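Local coordinates for D-galactonate dehydratase family member RspA (Pantoea ananatis, PDB 3T6C), which catalyses, slowly and with magnesium, the dehydration of D-gluconate to 2-dehydro-3-deoxy-D-gluconate, probably without a significant part in gluconate degradation in the cell, at residues A146-V159 against K166-M180. Sequence-based numbering, arbitrary orientation.
Sequences ALYVHTDGADEVEV and KMEEGYQYIRCQMGM
Arg175 N donates to Val149 O (2.8 Å) and Thr151 N to Arg175 O (2.8 Å), both nearly straight, and Gln177 N to Thr151 O continues this parallel strand ladder. Arg175 O also accepts Thr151 OG1 (3.0 Å), which arrives tilted from the carbonyl plane. Beyond the strand ends, Asp152 OD1 takes Met180 N on its syn lone pair (3.1 Å, 163°), tying the two loops together, while its anti lone pair accepts Gly153 N of its own loop.

On the face bearing His150 and Arg175, the guanidinium lies flat on the imidazole, centres 3.7 Å apart and planes 9° from parallel. The Arg175 chain runs out with CG anti to the backbone N (chi1 -173°), then bends at chi3 to lay the group over the ring. Waters at the guanidinium edge link NE to Thr151 O and NH2 to Asp152 OD2, while Tyr181 OH binds NH1 and Glu375 holds His150 NE2.

On the other face, Val149 CG1 sits over the Tyr171 ring in a CH-pi contact, 3.6 Å from its centroid. Thr151 CG2 tightly meets Lys166 CG and Ile174 CG2, each 3.4 Å away, from directions about a right angle apart. Farther along, Val159 CG1 packs on Cys176 CB.

Strand 145-151, helix 156-168 and strand 173-176 form a beta-alpha-beta unit of the enolase-superfamily barrel, whose C-terminal strand ends present His150 and Arg175 to bound D-gluconate.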
loop_
_atom_site.group_PDB
_atom_site.type_symbol
_atom_site.label_atom_id
_atom_site.label_comp_id
_atom_site.label_asym_id
_atom_site.label_seq_id
_atom_site.Cartn_x
_atom_site.Cartn_y
_atom_site.Cartn_z
ATOM N N ALA A 146 -5.294 -7.103 -38.616
ATOM C CA ALA A 146 -6.748 -6.996 -38.381
ATOM C C ALA A 146 -7.191 -5.564 -38.122
ATOM O O ALA A 146 -6.545 -4.803 -37.356
ATOM C CB ALA A 146 -7.170 -7.917 -37.240
ATOM N N LEU A 147 -8.283 -5.188 -38.786
ATOM C CA LEU A 147 -8.776 -3.805 -38.777
ATOM C C LEU A 147 -10.079 -3.669 -38.000
ATOM O O LEU A 147 -10.934 -4.558 -38.050
ATOM C CB LEU A 147 -8.989 -3.317 -40.226
ATOM C CG LEU A 147 -7.776 -3.493 -41.145
ATOM C CD1 LEU A 147 -8.218 -3.030 -42.561
ATOM C CD2 LEU A 147 -6.625 -2.644 -40.651
ATOM N N TYR A 148 -10.284 -2.533 -37.306
ATOM C CA TYR A 148 -11.648 -2.151 -36.985
ATOM C C TYR A 148 -12.035 -0.866 -37.686
ATOM O O TYR A 148 -11.164 -0.042 -37.999
ATOM C CB TYR A 148 -11.887 -2.005 -35.474
ATOM C CG TYR A 148 -11.367 -0.721 -34.774
ATOM C CD1 TYR A 148 -12.163 0.451 -34.733
ATOM C CD2 TYR A 148 -10.154 -0.714 -34.114
ATOM C CE1 TYR A 148 -11.711 1.602 -34.067
ATOM C CE2 TYR A 148 -9.711 0.413 -33.384
ATOM C CZ TYR A 148 -10.468 1.562 -33.397
ATOM O OH TYR A 148 -9.981 2.643 -32.700
ATOM N N VAL A 149 -13.326 -0.729 -37.953
ATOM C CA VAL A 149 -13.817 0.376 -38.721
ATOM C C VAL A 149 -14.923 1.070 -37.935
ATOM O O VAL A 149 -15.448 0.536 -36.958
ATOM C CB VAL A 149 -14.357 -0.076 -40.083
ATOM C CG1 VAL A 149 -13.185 -0.446 -41.020
ATOM C CG2 VAL A 149 -15.389 -1.212 -39.935
ATOM N N HIS A 150 -15.252 2.276 -38.366
ATOM C CA HIS A 150 -16.282 3.106 -37.698
ATOM C C HIS A 150 -17.655 2.953 -38.328
ATOM O O HIS A 150 -17.805 3.113 -39.555
ATOM C CB HIS A 150 -15.904 4.585 -37.844
ATOM C CG HIS A 150 -14.626 4.982 -37.150
ATOM N ND1 HIS A 150 -14.181 6.293 -37.143
ATOM C CD2 HIS A 150 -13.704 4.268 -36.457
ATOM C CE1 HIS A 150 -13.059 6.370 -36.448
ATOM N NE2 HIS A 150 -12.733 5.155 -36.044
ATOM N N THR A 151 -18.640 2.630 -37.501
ATOM C CA THR A 151 -20.049 2.759 -37.868
ATOM C C THR A 151 -20.738 3.766 -36.952
ATOM O O THR A 151 -20.378 3.935 -35.749
ATOM C CB THR A 151 -20.853 1.446 -37.826
ATOM O OG1 THR A 151 -20.921 0.975 -36.498
ATOM C CG2 THR A 151 -20.264 0.391 -38.690
ATOM N N ASP A 152 -21.749 4.442 -37.510
ATOM C CA ASP A 152 -22.426 5.466 -36.750
ATOM C C ASP A 152 -23.841 5.510 -37.324
ATOM O O ASP A 152 -24.173 4.795 -38.305
ATOM C CB ASP A 152 -21.704 6.774 -36.996
ATOM C CG ASP A 152 -21.751 7.722 -35.816
ATOM O OD1 ASP A 152 -22.870 8.043 -35.337
ATOM O OD2 ASP A 152 -20.651 8.163 -35.376
ATOM N N GLY A 153 -24.642 6.392 -36.761
ATOM C CA GLY A 153 -26.004 6.537 -37.199
ATOM C C GLY A 153 -26.781 7.341 -36.205
ATOM O O GLY A 153 -26.383 7.539 -35.046
ATOM N N ALA A 154 -27.949 7.789 -36.641
ATOM C CA ALA A 154 -28.717 8.671 -35.806
ATOM C C ALA A 154 -29.505 7.908 -34.722
ATOM O O ALA A 154 -29.888 8.473 -33.697
ATOM C CB ALA A 154 -29.660 9.477 -36.682
ATOM N N ASP A 155 -29.791 6.625 -34.969
ATOM C CA ASP A 155 -30.556 5.816 -34.026
ATOM C C ASP A 155 -30.048 4.366 -34.063
ATOM O O ASP A 155 -29.145 4.046 -34.868
ATOM C CB ASP A 155 -32.084 5.935 -34.257
ATOM C CG ASP A 155 -32.525 5.403 -35.578
ATOM O OD1 ASP A 155 -31.845 4.560 -36.162
ATOM O OD2 ASP A 155 -33.609 5.815 -36.054
ATOM N N GLU A 156 -30.601 3.491 -33.219
ATOM C CA GLU A 156 -30.058 2.137 -33.098
ATOM C C GLU A 156 -30.202 1.353 -34.401
ATOM O O GLU A 156 -29.341 0.534 -34.727
ATOM C CB GLU A 156 -30.763 1.399 -31.955
ATOM C CG GLU A 156 -30.637 2.209 -30.702
ATOM C CD GLU A 156 -31.462 1.695 -29.576
ATOM O OE1 GLU A 156 -31.336 2.302 -28.481
ATOM O OE2 GLU A 156 -32.217 0.693 -29.789
ATOM N N VAL A 157 -31.256 1.613 -35.152
ATOM C CA VAL A 157 -31.458 0.886 -36.422
ATOM C C VAL A 157 -30.449 1.332 -37.486
ATOM O O VAL A 157 -29.893 0.517 -38.205
ATOM C CB VAL A 157 -32.911 1.034 -36.919
ATOM C CG1 VAL A 157 -33.040 0.443 -38.335
ATOM C CG2 VAL A 157 -33.841 0.284 -35.970
ATOM N N GLU A 158 -30.163 2.627 -37.565
ATOM C CA GLU A 158 -29.168 3.080 -38.533
ATOM C C GLU A 158 -27.813 2.507 -38.165
ATOM O O GLU A 158 -27.043 2.144 -39.045
ATOM C CB GLU A 158 -29.085 4.609 -38.562
ATOM C CG GLU A 158 -30.334 5.219 -39.181
ATOM C CD GLU A 158 -30.153 6.699 -39.493
ATOM O OE1 GLU A 158 -29.069 7.276 -39.218
ATOM O OE2 GLU A 158 -31.116 7.286 -40.036
ATOM N N VAL A 159 -27.491 2.489 -36.867
ATOM C CA VAL A 159 -26.185 1.929 -36.452
ATOM C C VAL A 159 -26.131 0.436 -36.823
ATOM O O VAL A 159 -25.126 -0.075 -37.381
ATOM C CB VAL A 159 -25.920 2.136 -34.939
ATOM C CG1 VAL A 159 -24.560 1.510 -34.528
ATOM C CG2 VAL A 159 -25.884 3.610 -34.635
ATOM N N LYS A 166 -20.754 -3.381 -42.757
ATOM C CA LYS A 166 -19.320 -3.606 -42.495
ATOM C C LYS A 166 -19.015 -5.111 -42.344
ATOM O O LYS A 166 -17.987 -5.608 -42.836
ATOM C CB LYS A 166 -18.862 -2.865 -41.240
ATOM C CG LYS A 166 -19.022 -1.338 -41.301
ATOM C CD LYS A 166 -18.381 -0.657 -42.477
ATOM C CE LYS A 166 -18.599 0.841 -42.263
ATOM N NZ LYS A 166 -18.007 1.641 -43.364
ATOM N N MET A 167 -19.909 -5.823 -41.677
ATOM C CA MET A 167 -19.749 -7.288 -41.536
ATOM C C MET A 167 -19.810 -7.960 -42.905
ATOM O O MET A 167 -19.024 -8.876 -43.178
ATOM C CB MET A 167 -20.833 -7.858 -40.622
ATOM C CG MET A 167 -20.615 -7.426 -39.155
ATOM S SD MET A 167 -22.068 -7.837 -38.160
ATOM C CE MET A 167 -21.962 -9.613 -38.084
ATOM N N GLU A 168 -20.738 -7.518 -43.754
ATOM C CA GLU A 168 -20.858 -8.099 -45.094
ATOM C C GLU A 168 -19.590 -7.850 -45.911
ATOM O O GLU A 168 -19.191 -8.697 -46.732
ATOM C CB GLU A 168 -22.106 -7.560 -45.816
ATOM C CG GLU A 168 -23.393 -8.130 -45.231
ATOM C CD GLU A 168 -23.396 -9.651 -45.229
ATOM O OE1 GLU A 168 -23.169 -10.233 -46.310
ATOM O OE2 GLU A 168 -23.591 -10.257 -44.147
ATOM N N GLU A 169 -18.947 -6.705 -45.701
ATOM C CA GLU A 169 -17.681 -6.354 -46.375
ATOM C C GLU A 169 -16.486 -7.110 -45.820
ATOM O O GLU A 169 -15.375 -6.951 -46.344
ATOM C CB GLU A 169 -17.367 -4.857 -46.194
ATOM C CG GLU A 169 -18.460 -3.939 -46.843
ATOM C CD GLU A 169 -18.572 -2.488 -46.311
ATOM O OE1 GLU A 169 -17.590 -1.937 -45.747
ATOM O OE2 GLU A 169 -19.710 -1.916 -46.431
ATOM N N GLY A 170 -16.691 -7.868 -44.746
ATOM C CA GLY A 170 -15.593 -8.665 -44.223
ATOM C C GLY A 170 -14.917 -8.161 -42.944
ATOM O O GLY A 170 -13.993 -8.811 -42.449
ATOM N N TYR A 171 -15.367 -7.040 -42.386
ATOM C CA TYR A 171 -14.788 -6.539 -41.116
ATOM C C TYR A 171 -15.334 -7.326 -39.961
ATOM O O TYR A 171 -16.527 -7.657 -39.919
ATOM C CB TYR A 171 -15.082 -5.052 -40.921
ATOM C CG TYR A 171 -14.355 -4.226 -41.946
ATOM C CD1 TYR A 171 -12.990 -3.981 -41.787
ATOM C CD2 TYR A 171 -15.018 -3.714 -43.065
ATOM C CE1 TYR A 171 -12.295 -3.223 -42.694
ATOM C CE2 TYR A 171 -14.291 -2.997 -44.032
ATOM C CZ TYR A 171 -12.956 -2.751 -43.823
ATOM O OH TYR A 171 -12.259 -1.996 -44.745
ATOM N N GLN A 172 -14.403 -7.738 -39.104
ATOM C CA GLN A 172 -14.730 -8.541 -37.918
ATOM C C GLN A 172 -14.732 -7.771 -36.585
ATOM O O GLN A 172 -15.048 -8.351 -35.521
ATOM C CB GLN A 172 -13.784 -9.734 -37.881
ATOM C CG GLN A 172 -13.886 -10.528 -39.184
ATOM C CD GLN A 172 -12.997 -11.775 -39.187
ATOM O OE1 GLN A 172 -11.736 -11.693 -39.316
ATOM N NE2 GLN A 172 -13.629 -12.901 -39.108
ATOM N N TYR A 173 -14.354 -6.494 -36.649
ATOM C CA TYR A 173 -14.231 -5.620 -35.490
ATOM C C TYR A 173 -14.813 -4.294 -35.895
ATOM O O TYR A 173 -14.365 -3.713 -36.908
ATOM C CB TYR A 173 -12.755 -5.427 -35.131
ATOM C CG TYR A 173 -12.014 -6.714 -34.797
ATOM C CD1 TYR A 173 -11.547 -7.544 -35.815
ATOM C CD2 TYR A 173 -11.736 -7.050 -33.464
ATOM C CE1 TYR A 173 -10.857 -8.672 -35.512
ATOM C CE2 TYR A 173 -11.016 -8.210 -33.172
ATOM C CZ TYR A 173 -10.608 -8.996 -34.200
ATOM O OH TYR A 173 -9.894 -10.149 -33.925
ATOM N N ILE A 174 -15.826 -3.844 -35.159
ATOM C CA ILE A 174 -16.598 -2.663 -35.564
ATOM C C ILE A 174 -16.835 -1.743 -34.382
ATOM O O ILE A 174 -17.387 -2.195 -33.345
ATOM C CB ILE A 174 -17.937 -3.108 -36.165
ATOM C CG1 ILE A 174 -17.641 -3.983 -37.407
ATOM C CG2 ILE A 174 -18.736 -1.867 -36.614
ATOM C CD1 ILE A 174 -18.843 -4.729 -37.870
ATOM N N ARG A 175 -16.423 -0.471 -34.513
ATOM C CA ARG A 175 -16.741 0.526 -33.478
ATOM C C ARG A 175 -18.132 1.084 -33.770
ATOM O O ARG A 175 -18.397 1.484 -34.906
ATOM C CB ARG A 175 -15.739 1.660 -33.510
ATOM C CG ARG A 175 -15.945 2.613 -32.329
ATOM C CD ARG A 175 -15.005 3.802 -32.427
ATOM N NE ARG A 175 -15.564 4.823 -33.313
ATOM C CZ ARG A 175 -15.076 6.053 -33.340
ATOM N NH1 ARG A 175 -14.043 6.354 -32.582
ATOM N NH2 ARG A 175 -15.648 7.016 -34.073
ATOM N N CYS A 176 -18.983 1.150 -32.764
ATOM C CA CYS A 176 -20.392 1.621 -32.922
ATOM C C CYS A 176 -20.639 2.826 -32.040
ATOM O O CYS A 176 -20.489 2.733 -30.818
ATOM C CB CYS A 176 -21.393 0.513 -32.538
ATOM S SG CYS A 176 -21.186 -0.943 -33.636
ATOM N N GLN A 177 -20.974 3.964 -32.675
ATOM C CA GLN A 177 -21.355 5.191 -32.001
ATOM C C GLN A 177 -22.757 5.536 -32.482
ATOM O O GLN A 177 -23.175 5.100 -33.585
ATOM C CB GLN A 177 -20.392 6.325 -32.400
ATOM C CG GLN A 177 -18.898 6.040 -32.254
ATOM C CD GLN A 177 -18.408 5.877 -30.818
ATOM O OE1 GLN A 177 -17.789 4.860 -30.495
ATOM N NE2 GLN A 177 -18.623 6.899 -29.983
ATOM N N MET A 178 -23.468 6.350 -31.721
ATOM C CA MET A 178 -24.746 6.827 -32.230
ATOM C C MET A 178 -24.664 8.314 -32.045
ATOM O O MET A 178 -24.792 8.808 -30.931
ATOM C CB MET A 178 -25.863 6.175 -31.398
ATOM C CG MET A 178 -27.254 6.459 -31.908
ATOM S SD MET A 178 -28.463 5.450 -30.953
ATOM C CE MET A 178 -28.269 6.139 -29.310
ATOM N N GLY A 179 -24.504 9.048 -33.151
ATOM C CA GLY A 179 -24.128 10.473 -33.046
ATOM C C GLY A 179 -22.665 10.731 -32.662
ATOM O O GLY A 179 -22.339 11.694 -31.925
ATOM N N MET A 180 -21.763 9.890 -33.160
ATOM C CA MET A 180 -20.317 10.039 -32.873
ATOM C C MET A 180 -19.998 10.244 -31.379
ATOM O O MET A 180 -20.356 9.383 -30.579
ATOM C CB MET A 180 -19.623 11.068 -33.767
ATOM C CG MET A 180 -18.136 10.679 -34.018
ATOM S SD MET A 180 -17.346 11.922 -35.044
ATOM C CE MET A 180 -17.900 11.429 -36.669
HETATM O O HOH W 1 -11.739 -6.772 -39.393
HETATM O O HOH W 2 -11.781 4.499 -31.959
HETATM O O HOH W 3 -17.833 4.579 -35.123
HETATM O O HOH W 4 -18.215 7.220 -35.701
#